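Local atomic coordinates of putative hydantoin racemase (Klebsiella pneumoniae subsp. pneumoniae, PDB entry 3QVL), a protein that acts as an allantoin racemase of the HyuE family and probably interconverts the D and L forms of other 5-monosubstituted hydantoins. Residues Ile19-Ile33 with Ile201-Ser213; Ala105-Thr117 with Asp173-Met185. All coordinates share one frame; numbering follows the deposited sequence.

Interaction 1 (Ile19-Ile33 with Ile201-Ser213); sequences IGAAARAVAAPGTEI and IDGVSAAVKMVES
Glu212 clasps both ends of the turn Ala28-Thr31 with a single carboxylate oxygen. Its CB is directed at the turn, and with CG anti to the carbonyl carbon (chi1 -75°) and the chain extended beyond it, the side chain runs straight to the target. CG passes 3.8 Å from Thr31 OG1; CD then carries the carboxylate in between the two ends. OE2 takes the Ala28 N-H at 2.8 Å on its syn side, nearly straight (160°), while Thr31 OG1 donates to the same OE2 at 2.7 Å, from the anti side. The other oxygen, OE1, turns back to its own helix and forms a salt bridge with Lys209 NZ at 2.7 Å, through its syn lone pair. Lys209, bent at chi2 and chi3, also puts NZ 2.9 Å from Val26 O, a hydrogen bond to the backbone carbonyl of Val26.

Further back, segments 19-26 and 203-213 run at 47° to each other. Ala23 and Ser205 sit where the backbones come closest, and Val26, Val204 and Val208 pack around them. Val26 CG2 sits on Ser205 CB (3.6 Å), Ala23 CB meets Val208 CG2 at 3.7 Å, and the Ile19 and Val204 side chains cross at about a right angle, CG2 of Ile19 meeting CG1 of Val204. Ile33 CD1 and Val208 CG1 meet tip to tip. Asp202 is the N-cap of helix 203-216: OD1 takes Val204 N weakly, and OD2 takes Ser205 N from above the carboxylate plane. Apolar contacts join the helices, whereas the lysine-glutamate pair, its charges probably balanced, fixes how the turn sits on helix 203-216.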
loop_
_atom_site.group_PDB
_atom_site.type_symbol
_atom_site.label_atom_id
_atom_site.label_comp_id
_atom_site.label_asym_id
_atom_site.label_seq_id
_atom_site.Cartn_x
_atom_site.Cartn_y
_atom_site.Cartn_z
ATOM N N ILE A 19 0.703 -18.111 30.885
ATOM C CA ILE A 19 1.766 -17.895 29.906
ATOM C C ILE A 19 2.932 -18.871 30.120
ATOM O O ILE A 19 3.415 -19.488 29.166
ATOM C CB ILE A 19 2.251 -16.420 29.932
ATOM C CG1 ILE A 19 1.193 -15.507 29.302
ATOM C CG2 ILE A 19 3.584 -16.267 29.213
ATOM C CD1 ILE A 19 1.311 -14.046 29.695
ATOM N N GLY A 20 3.361 -19.011 31.373
ATOM C CA GLY A 20 4.442 -19.928 31.740
ATOM C C GLY A 20 4.142 -21.381 31.418
ATOM O O GLY A 20 5.019 -22.112 30.954
ATOM N N ALA A 21 2.898 -21.794 31.661
ATOM C CA ALA A 21 2.451 -23.156 31.366
ATOM C C ALA A 21 2.470 -23.458 29.868
ATOM O O ALA A 21 2.884 -24.542 29.455
ATOM C CB ALA A 21 1.060 -23.400 31.945
ATOM N N ALA A 22 2.027 -22.493 29.063
ATOM C CA ALA A 22 2.016 -22.637 27.607
ATOM C C ALA A 22 3.430 -22.705 27.031
ATOM O O ALA A 22 3.685 -23.453 26.085
ATOM C CB ALA A 22 1.236 -21.505 26.967
ATOM N N ALA A 23 4.338 -21.925 27.616
ATOM C CA ALA A 23 5.735 -21.881 27.190
ATOM C C ALA A 23 6.472 -23.190 27.481
ATOM O O ALA A 23 7.218 -23.689 26.636
ATOM C CB ALA A 23 6.450 -20.708 27.846
ATOM N N ARG A 24 6.251 -23.741 28.674
ATOM C CA ARG A 24 6.901 -24.985 29.098
ATOM C C ARG A 24 6.379 -26.212 28.355
ATOM O O ARG A 24 7.116 -27.179 28.151
ATOM C CB ARG A 24 6.747 -25.194 30.607
ATOM C CG ARG A 24 7.608 -24.275 31.460
ATOM C CD ARG A 24 7.570 -24.672 32.932
ATOM N NE ARG A 24 6.215 -24.630 33.483
ATOM C CZ ARG A 24 5.661 -23.564 34.056
ATOM N NH1 ARG A 24 4.422 -23.637 34.521
ATOM N NH2 ARG A 24 6.337 -22.426 34.168
ATOM N N ALA A 25 5.110 -26.164 27.953
ATOM C CA ALA A 25 4.448 -27.283 27.279
ATOM C C ALA A 25 5.057 -27.627 25.917
ATOM O O ALA A 25 5.003 -28.779 25.485
ATOM C CB ALA A 25 2.955 -27.010 27.137
ATOM N N VAL A 26 5.636 -26.628 25.253
ATOM C CA VAL A 26 6.201 -26.813 23.911
ATOM C C VAL A 26 7.729 -26.711 23.872
ATOM O O VAL A 26 8.343 -26.939 22.825
ATOM C CB VAL A 26 5.598 -25.815 22.886
ATOM C CG1 VAL A 26 4.087 -25.989 22.782
ATOM C CG2 VAL A 26 5.966 -24.379 23.246
ATOM N N ALA A 27 8.328 -26.362 25.010
ATOM C CA ALA A 27 9.776 -26.180 25.116
ATOM C C ALA A 27 10.544 -27.437 24.717
ATOM O O ALA A 27 10.193 -28.547 25.127
ATOM C CB ALA A 27 10.156 -25.747 26.526
ATOM N N ALA A 28 11.583 -27.249 23.906
ATOM C CA ALA A 28 12.442 -28.344 23.458
ATOM C C ALA A 28 13.257 -28.910 24.625
ATOM O O ALA A 28 13.477 -28.210 25.616
ATOM C CB ALA A 28 13.366 -27.863 22.343
ATOM N N PRO A 29 13.689 -30.184 24.524
ATOM C CA PRO A 29 14.575 -30.741 25.548
ATOM C C PRO A 29 15.823 -29.878 25.730
ATOM O O PRO A 29 16.474 -29.517 24.746
ATOM C CB PRO A 29 14.950 -32.111 24.975
ATOM C CG PRO A 29 13.795 -32.485 24.127
ATOM C CD PRO A 29 13.295 -31.202 23.530
ATOM N N GLY A 30 16.131 -29.538 26.978
ATOM C CA GLY A 30 17.274 -28.681 27.288
ATOM C C GLY A 30 16.918 -27.214 27.466
ATOM O O GLY A 30 17.767 -26.410 27.859
ATOM N N THR A 31 15.666 -26.864 27.173
ATOM C CA THR A 31 15.192 -25.489 27.319
ATOM C C THR A 31 14.553 -25.256 28.686
ATOM O O THR A 31 13.640 -25.979 29.090
ATOM C CB THR A 31 14.198 -25.095 26.197
ATOM O OG1 THR A 31 14.869 -25.115 24.931
ATOM C CG2 THR A 31 13.622 -23.699 26.429
ATOM N N GLU A 32 15.054 -24.243 29.389
ATOM C CA GLU A 32 14.463 -23.790 30.641
ATOM C C GLU A 32 13.675 -22.507 30.396
ATOM O O GLU A 32 14.177 -21.569 29.771
ATOM C CB GLU A 32 15.547 -23.551 31.696
ATOM C CG GLU A 32 15.008 -23.196 33.084
ATOM C CD GLU A 32 16.094 -22.769 34.062
ATOM O OE1 GLU A 32 17.294 -22.903 33.741
ATOM O OE2 GLU A 32 15.740 -22.297 35.163
ATOM N N ILE A 33 12.439 -22.481 30.885
ATOM C CA ILE A 33 11.586 -21.301 30.779
ATOM C C ILE A 33 11.635 -20.505 32.080
ATOM O O ILE A 33 11.404 -21.051 33.162
ATOM C CB ILE A 33 10.115 -21.684 30.438
ATOM C CG1 ILE A 33 10.023 -22.426 29.091
ATOM C CG2 ILE A 33 9.190 -20.457 30.485
ATOM C CD1 ILE A 33 10.489 -21.634 27.863
ATOM N N ILE A 201 -3.655 -20.673 16.786
ATOM C CA ILE A 201 -2.268 -20.381 17.138
ATOM C C ILE A 201 -2.116 -19.494 18.371
ATOM O O ILE A 201 -2.697 -18.409 18.451
ATOM C CB ILE A 201 -1.500 -19.788 15.924
ATOM C CG1 ILE A 201 -1.504 -20.794 14.768
ATOM C CG2 ILE A 201 -0.064 -19.414 16.305
ATOM C CD1 ILE A 201 -1.346 -20.178 13.402
ATOM N N ASP A 202 -1.336 -19.990 19.327
ATOM C CA ASP A 202 -0.934 -19.227 20.500
ATOM C C ASP A 202 0.454 -18.641 20.274
ATOM O O ASP A 202 1.407 -19.368 19.976
ATOM C CB ASP A 202 -0.938 -20.121 21.745
ATOM C CG ASP A 202 -0.037 -19.599 22.851
ATOM O OD1 ASP A 202 -0.130 -18.400 23.190
ATOM O OD2 ASP A 202 0.763 -20.394 23.385
ATOM N N GLY A 203 0.557 -17.324 20.430
ATOM C CA GLY A 203 1.814 -16.611 20.239
ATOM C C GLY A 203 2.886 -16.906 21.270
ATOM O O GLY A 203 4.075 -16.804 20.970
ATOM N N VAL A 204 2.471 -17.260 22.487
ATOM C CA VAL A 204 3.412 -17.592 23.562
ATOM C C VAL A 204 4.277 -18.786 23.165
ATOM O O VAL A 204 5.507 -18.691 23.141
ATOM C CB VAL A 204 2.689 -17.869 24.910
ATOM C CG1 VAL A 204 3.687 -18.296 25.982
ATOM C CG2 VAL A 204 1.914 -16.639 25.367
ATOM N N SER A 205 3.622 -19.897 22.840
ATOM C CA SER A 205 4.303 -21.113 22.412
ATOM C C SER A 205 5.110 -20.888 21.131
ATOM O O SER A 205 6.240 -21.366 21.014
ATOM C CB SER A 205 3.295 -22.253 22.235
ATOM O OG SER A 205 2.294 -21.917 21.291
ATOM N N ALA A 206 4.529 -20.145 20.190
ATOM C CA ALA A 206 5.181 -19.823 18.920
ATOM C C ALA A 206 6.463 -19.012 19.108
ATOM O O ALA A 206 7.476 -19.291 18.462
ATOM C CB ALA A 206 4.214 -19.088 18.000
ATOM N N ALA A 207 6.414 -18.023 20.000
ATOM C CA ALA A 207 7.566 -17.162 20.277
ATOM C C ALA A 207 8.712 -17.935 20.921
ATOM O O ALA A 207 9.879 -17.690 20.610
ATOM C CB ALA A 207 7.160 -15.981 21.145
ATOM N N VAL A 208 8.370 -18.866 21.810
ATOM C CA VAL A 208 9.353 -19.756 22.433
ATOM C C VAL A 208 10.110 -20.539 21.360
ATOM O O VAL A 208 11.340 -20.629 21.399
ATOM C CB VAL A 208 8.689 -20.713 23.464
ATOM C CG1 VAL A 208 9.648 -21.822 23.897
ATOM C CG2 VAL A 208 8.208 -19.930 24.678
ATOM N N LYS A 209 9.371 -21.076 20.390
ATOM C CA LYS A 209 9.968 -21.839 19.294
ATOM C C LYS A 209 10.829 -20.965 18.381
ATOM O O LYS A 209 11.827 -21.437 17.835
ATOM C CB LYS A 209 8.897 -22.574 18.476
ATOM C CG LYS A 209 7.974 -23.515 19.272
ATOM C CD LYS A 209 8.711 -24.424 20.260
ATOM C CE LYS A 209 9.438 -25.568 19.574
ATOM N NZ LYS A 209 10.154 -26.416 20.572
ATOM N N MET A 210 10.442 -19.698 18.226
ATOM C CA MET A 210 11.218 -18.745 17.426
ATOM C C MET A 210 12.556 -18.417 18.081
ATOM O O MET A 210 13.584 -18.358 17.402
ATOM C CB MET A 210 10.422 -17.461 17.153
ATOM C CG MET A 210 9.214 -17.623 16.228
ATOM S SD MET A 210 9.547 -18.465 14.661
ATOM C CE MET A 210 9.123 -20.157 15.090
ATOM N N VAL A 211 12.534 -18.208 19.397
ATOM C CA VAL A 211 13.757 -17.966 20.166
ATOM C C VAL A 211 14.691 -19.175 20.072
ATOM O O VAL A 211 15.876 -19.022 19.775
ATOM C CB VAL A 211 13.459 -17.617 21.650
ATOM C CG1 VAL A 211 14.752 -17.493 22.445
ATOM C CG2 VAL A 211 12.663 -16.324 21.750
ATOM N N GLU A 212 14.143 -20.368 20.308
ATOM C CA GLU A 212 14.899 -21.619 20.192
ATOM C C GLU A 212 15.517 -21.782 18.806
ATOM O O GLU A 212 16.672 -22.195 18.682
ATOM C CB GLU A 212 14.008 -22.824 20.498
ATOM C CG GLU A 212 13.704 -23.028 21.974
ATOM C CD GLU A 212 12.717 -24.154 22.222
ATOM O OE1 GLU A 212 11.954 -24.500 21.297
ATOM O OE2 GLU A 212 12.699 -24.695 23.344
ATOM N N SER A 213 14.740 -21.452 17.775
ATOM C CA SER A 213 15.197 -21.532 16.389
ATOM C C SER A 213 16.360 -20.582 16.114
ATOM O O SER A 213 17.374 -20.992 15.551
ATOM C CB SER A 213 14.042 -21.253 15.424
ATOM O OG SER A 213 13.042 -22.250 15.533
#

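Interaction 2 (Ala105-Thr117 with Asp173-Met185); sequences ATMVATRFSIVTT and DGSGAIVLGSGGM. Unlike the reference sequence in segment 173-185: Ser182 (reference Cys). With 5HY ([(4R)-2,5-dioxoimidazolidin-4-yl]acetic acid), chain C.
Three polar side chains form a hydrogen-bonded chain beside the sheet: Ser175 OG donates to Ser113 OG at 2.7 Å, and Ser113 OG donates in turn to Asp173 OD2 at 2.7 Å, on the anti lone pair of that oxygen. OD2 is also held by His142 NE2, on strand 138-143. Ser113 can reach both partners because its OG lies anti to the carbonyl carbon (chi1 -65°). Near the same end, the Arg111 chain bends at chi3 and brings NH1 to Gly174 O at 3.1 Å, the donor standing above the carbonyl plane.

Strands 112-116 and 177-180 are the parallel inner pair of a four-stranded sheet in the Asp/Glu racemase fold. Backbone bonds between Ser113, Val115, Ala177 and Val179 zip them together. On the face of Phe112 and Ile114, Val179 CG2 fits obliquely against the Phe112 ring, 3.6 Å from CD1, and is met by Ala105 CB from helix 97-108.

The strands end at the ligand. Gly181 N reaches Val115 O, and Thr116 OG1 donates to Gly181 O, the Gly181 backbone lying close against Thr116. Thr117 OG1 then donates to carboxylate oxygen OD1 of 5HY at 2.7 Å, Ser182 OG to OD2 at 2.6 Å, and Gly183 N to the hydantoin carbonyl oxygen O. The OG of Ser182, a cysteine in the reference sequence, also accepts from Gly184 N in an ST turn.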
loop_
_atom_site.group_PDB
_atom_site.type_symbol
_atom_site.label_atom_id
_atom_site.label_comp_id
_atom_site.label_asym_id
_atom_site.label_seq_id
_atom_site.Cartn_x
_atom_site.Cartn_y
_atom_site.Cartn_z
ATOM N N ALA A 105 1.024 -18.134 11.413
ATOM C CA ALA A 105 -0.250 -18.203 10.696
ATOM C C ALA A 105 -0.080 -18.187 9.181
ATOM O O ALA A 105 -0.789 -18.899 8.467
ATOM C CB ALA A 105 -1.170 -17.076 11.140
ATOM N N THR A 106 0.867 -17.383 8.701
ATOM C CA THR A 106 1.126 -17.256 7.266
ATOM C C THR A 106 1.825 -18.491 6.689
ATOM O O THR A 106 1.890 -18.664 5.469
ATOM C CB THR A 106 1.960 -15.996 6.939
ATOM O OG1 THR A 106 3.244 -16.089 7.568
ATOM C CG2 THR A 106 1.249 -14.730 7.413
ATOM N N MET A 107 2.341 -19.343 7.572
ATOM C CA MET A 107 3.040 -20.561 7.166
ATOM C C MET A 107 2.110 -21.771 7.044
ATOM O O MET A 107 2.487 -22.789 6.459
ATOM C CB MET A 107 4.178 -20.871 8.143
ATOM C CG MET A 107 5.300 -19.846 8.142
ATOM S SD MET A 107 6.600 -20.259 9.318
ATOM C CE MET A 107 7.634 -18.803 9.196
ATOM N N VAL A 108 0.902 -21.655 7.592
ATOM C CA VAL A 108 -0.055 -22.770 7.602
ATOM C C VAL A 108 -1.409 -22.442 6.961
ATOM O O VAL A 108 -2.259 -23.322 6.803
ATOM C CB VAL A 108 -0.271 -23.346 9.034
ATOM C CG1 VAL A 108 0.971 -24.096 9.506
ATOM C CG2 VAL A 108 -0.659 -22.245 10.021
ATOM N N ALA A 109 -1.603 -21.175 6.599
ATOM C CA ALA A 109 -2.840 -20.715 5.968
ATOM C C ALA A 109 -2.584 -19.505 5.076
ATOM O O ALA A 109 -1.607 -18.778 5.271
ATOM C CB ALA A 109 -3.888 -20.383 7.026
ATOM N N THR A 110 -3.463 -19.294 4.098
ATOM C CA THR A 110 -3.373 -18.120 3.230
ATOM C C THR A 110 -3.758 -16.861 4.002
ATOM O O THR A 110 -3.080 -15.836 3.909
ATOM C CB THR A 110 -4.265 -18.248 1.977
ATOM O OG1 THR A 110 -5.618 -18.508 2.373
ATOM C CG2 THR A 110 -3.770 -19.372 1.075
ATOM N N ARG A 111 -4.849 -16.951 4.759
ATOM C CA ARG A 111 -5.318 -15.841 5.586
ATOM C C ARG A 111 -5.772 -16.326 6.959
ATOM O O ARG A 111 -6.217 -17.466 7.111
ATOM C CB ARG A 111 -6.453 -15.080 4.892
ATOM C CG ARG A 111 -6.060 -14.406 3.578
ATOM C CD ARG A 111 -7.096 -13.390 3.132
ATOM N NE ARG A 111 -8.420 -13.986 2.967
ATOM C CZ ARG A 111 -9.547 -13.295 2.824
ATOM N NH1 ARG A 111 -10.700 -13.934 2.681
ATOM N NH2 ARG A 111 -9.527 -11.967 2.822
ATOM N N PHE A 112 -5.653 -15.448 7.954
ATOM C CA PHE A 112 -6.044 -15.770 9.325
ATOM C C PHE A 112 -7.013 -14.744 9.905
ATOM O O PHE A 112 -7.100 -13.612 9.424
ATOM C CB PHE A 112 -4.806 -15.903 10.227
ATOM C CG PHE A 112 -3.988 -14.639 10.342
ATOM C CD1 PHE A 112 -4.287 -13.682 11.311
ATOM C CD2 PHE A 112 -2.912 -14.413 9.490
ATOM C CE1 PHE A 112 -3.531 -12.517 11.421
ATOM C CE2 PHE A 112 -2.149 -13.251 9.593
ATOM C CZ PHE A 112 -2.459 -12.301 10.561
ATOM N N SER A 113 -7.738 -15.155 10.941
ATOM C CA SER A 113 -8.582 -14.248 11.708
ATOM C C SER A 113 -8.039 -14.109 13.125
ATOM O O SER A 113 -7.560 -15.081 13.711
ATOM C CB SER A 113 -10.024 -14.751 11.745
ATOM O OG SER A 113 -10.595 -14.745 10.449
ATOM N N ILE A 114 -8.110 -12.895 13.665
ATOM C CA ILE A 114 -7.673 -12.630 15.036
ATOM C C ILE A 114 -8.876 -12.593 15.976
ATOM O O ILE A 114 -9.895 -11.971 15.672
ATOM C CB ILE A 114 -6.857 -11.308 15.140
ATOM C CG1 ILE A 114 -5.549 -11.421 14.346
ATOM C CG2 ILE A 114 -6.564 -10.952 16.606
ATOM C CD1 ILE A 114 -4.819 -10.100 14.140
ATOM N N VAL A 115 -8.752 -13.283 17.108
ATOM C CA VAL A 115 -9.758 -13.234 18.165
ATOM C C VAL A 115 -9.097 -12.738 19.451
ATOM O O VAL A 115 -8.330 -13.464 20.088
ATOM C CB VAL A 115 -10.442 -14.610 18.393
ATOM C CG1 VAL A 115 -11.471 -14.524 19.522
ATOM C CG2 VAL A 115 -11.105 -15.107 17.111
ATOM N N THR A 116 -9.388 -11.489 19.809
ATOM C CA THR A 116 -8.849 -10.876 21.025
ATOM C C THR A 116 -9.960 -10.661 22.064
ATOM O O THR A 116 -11.088 -11.120 21.867
ATOM C CB THR A 116 -8.059 -9.569 20.710
ATOM O OG1 THR A 116 -7.316 -9.163 21.865
ATOM C CG2 THR A 116 -8.988 -8.439 20.264
ATOM N N THR A 117 -9.644 -9.976 23.162
ATOM C CA THR A 117 -10.576 -9.870 24.289
ATOM C C THR A 117 -11.419 -8.583 24.282
ATOM O O THR A 117 -12.644 -8.651 24.168
ATOM C CB THR A 117 -9.855 -10.058 25.650
ATOM O OG1 THR A 117 -8.752 -10.961 25.493
ATOM C CG2 THR A 117 -10.811 -10.623 26.690
ATOM N N ASP A 173 -15.425 -15.514 7.762
ATOM C CA ASP A 173 -14.309 -14.636 7.385
ATOM C C ASP A 173 -13.589 -14.988 6.085
ATOM O O ASP A 173 -12.996 -14.114 5.448
ATOM C CB ASP A 173 -13.284 -14.549 8.521
ATOM C CG ASP A 173 -13.867 -13.971 9.799
ATOM O OD1 ASP A 173 -15.039 -13.533 9.801
ATOM O OD2 ASP A 173 -13.140 -13.953 10.812
ATOM N N GLY A 174 -13.632 -16.261 5.698
ATOM C CA GLY A 174 -12.857 -16.741 4.556
ATOM C C GLY A 174 -11.392 -16.906 4.917
ATOM O O GLY A 174 -10.505 -16.624 4.107
ATOM N N SER A 175 -11.147 -17.356 6.146
ATOM C CA SER A 175 -9.795 -17.603 6.643
ATOM C C SER A 175 -9.594 -19.087 6.949
ATOM O O SER A 175 -10.563 -19.831 7.118
ATOM C CB SER A 175 -9.519 -16.755 7.889
ATOM O OG SER A 175 -10.470 -17.015 8.905
ATOM N N GLY A 176 -8.333 -19.506 7.018
ATOM C CA GLY A 176 -7.990 -20.906 7.260
ATOM C C GLY A 176 -7.410 -21.186 8.635
ATOM O O GLY A 176 -7.274 -22.344 9.031
ATOM N N ALA A 177 -7.069 -20.126 9.365
ATOM C CA ALA A 177 -6.475 -20.261 10.694
ATOM C C ALA A 177 -6.941 -19.166 11.648
ATOM O O ALA A 177 -7.425 -18.116 11.219
ATOM C CB ALA A 177 -4.953 -20.271 10.600
ATOM N N ILE A 178 -6.792 -19.428 12.943
ATOM C CA ILE A 178 -7.114 -18.453 13.980
ATOM C C ILE A 178 -5.852 -18.055 14.739
ATOM O O ILE A 178 -5.063 -18.911 15.147
ATOM C CB ILE A 178 -8.178 -18.997 14.979
ATOM C CG1 ILE A 178 -9.487 -19.368 14.260
ATOM C CG2 ILE A 178 -8.420 -18.006 16.128
ATOM C CD1 ILE A 178 -10.220 -18.207 13.583
ATOM N N VAL A 179 -5.665 -16.751 14.907
ATOM C CA VAL A 179 -4.625 -16.225 15.780
ATOM C C VAL A 179 -5.284 -15.752 17.072
ATOM O O VAL A 179 -6.135 -14.858 17.053
ATOM C CB VAL A 179 -3.830 -15.077 15.103
ATOM C CG1 VAL A 179 -3.005 -14.299 16.124
ATOM C CG2 VAL A 179 -2.928 -15.630 14.012
ATOM N N LEU A 180 -4.906 -16.377 18.184
ATOM C CA LEU A 180 -5.404 -15.978 19.497
ATOM C C LEU A 180 -4.752 -14.662 19.908
ATOM O O LEU A 180 -3.526 -14.530 19.876
ATOM C CB LEU A 180 -5.145 -17.072 20.538
ATOM C CG LEU A 180 -5.829 -18.428 20.316
ATOM C CD1 LEU A 180 -5.274 -19.475 21.271
ATOM C CD2 LEU A 180 -7.348 -18.330 20.446
ATOM N N GLY A 181 -5.581 -13.691 20.278
ATOM C CA GLY A 181 -5.121 -12.329 20.528
ATOM C C GLY A 181 -4.908 -11.967 21.985
ATOM O O GLY A 181 -5.124 -10.818 22.377
ATOM N N SER A 182 -4.476 -12.940 22.783
ATOM C CA SER A 182 -4.243 -12.732 24.210
ATOM C C SER A 182 -3.258 -13.740 24.785
ATOM O O SER A 182 -3.278 -14.917 24.422
ATOM C CB SER A 182 -5.561 -12.817 24.987
ATOM O OG SER A 182 -5.343 -12.674 26.381
ATOM N N GLY A 183 -2.405 -13.267 25.691
ATOM C CA GLY A 183 -1.537 -14.145 26.473
ATOM C C GLY A 183 -2.351 -15.037 27.394
ATOM O O GLY A 183 -1.918 -16.134 27.749
ATOM N N GLY A 184 -3.536 -14.562 27.772
ATOM C CA GLY A 184 -4.459 -15.319 28.618
ATOM C C GLY A 184 -5.173 -16.452 27.899
ATOM O O GLY A 184 -5.786 -17.306 28.541
ATOM N N MET A 185 -5.100 -16.453 26.568
ATOM C CA MET A 185 -5.706 -17.502 25.743
ATOM C C MET A 185 -4.706 -18.606 25.395
ATOM O O MET A 185 -5.050 -19.566 24.701
ATOM C CB MET A 185 -6.265 -16.908 24.447
ATOM C CG MET A 185 -7.465 -15.999 24.620
ATOM S SD MET A 185 -7.952 -15.254 23.052
ATOM C CE MET A 185 -8.978 -13.901 23.627
HETATM C C 5HY C . -2.434 -9.462 26.343
HETATM N N 5HY C . -3.332 -7.483 27.098
HETATM O O 5HY C . -2.052 -10.398 25.644
HETATM C CA 5HY C . -3.090 -8.186 25.832
HETATM C CB 5HY C . -4.396 -8.453 25.051
HETATM C CG 5HY C . -5.408 -9.399 25.720
HETATM O OAB 5HY C . -2.864 -7.896 29.270
HETATM N NAF 5HY C . -2.313 -9.394 27.667
HETATM C CAI 5HY C . -2.832 -8.233 28.086
HETATM O OD1 5HY C . -6.542 -9.444 25.201
HETATM O OD2 5HY C . -5.042 -10.066 26.711
HETATM O O HOH W 1 -7.717 -18.542 4.082
HETATM O O HOH W 2 -8.977 -16.603 1.754
#

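In the fold
Interaction 2 is the more deeply buried contact, knitting the two central strands of one sheet by backbone bonds and ending in the ligand pocket. Interaction 1 is partly buried and joins helix 203-216 to helix 13-26 and the turn before strand 31-36, in the half built on the other sheet; alanine-valine packing and a charged pair replace the strand bonding. The two meet through Ile201, whose N and O are probably hydrogen-bonded to Ile178 O and Leu180 N; helix 203-216 follows strand 200-201 directly and packs towards strands 2-7 and 94-96 of the other sheet. Ile19 CG1 also lies near Gly183 O beside 5HY. Both contacts border a second subunit.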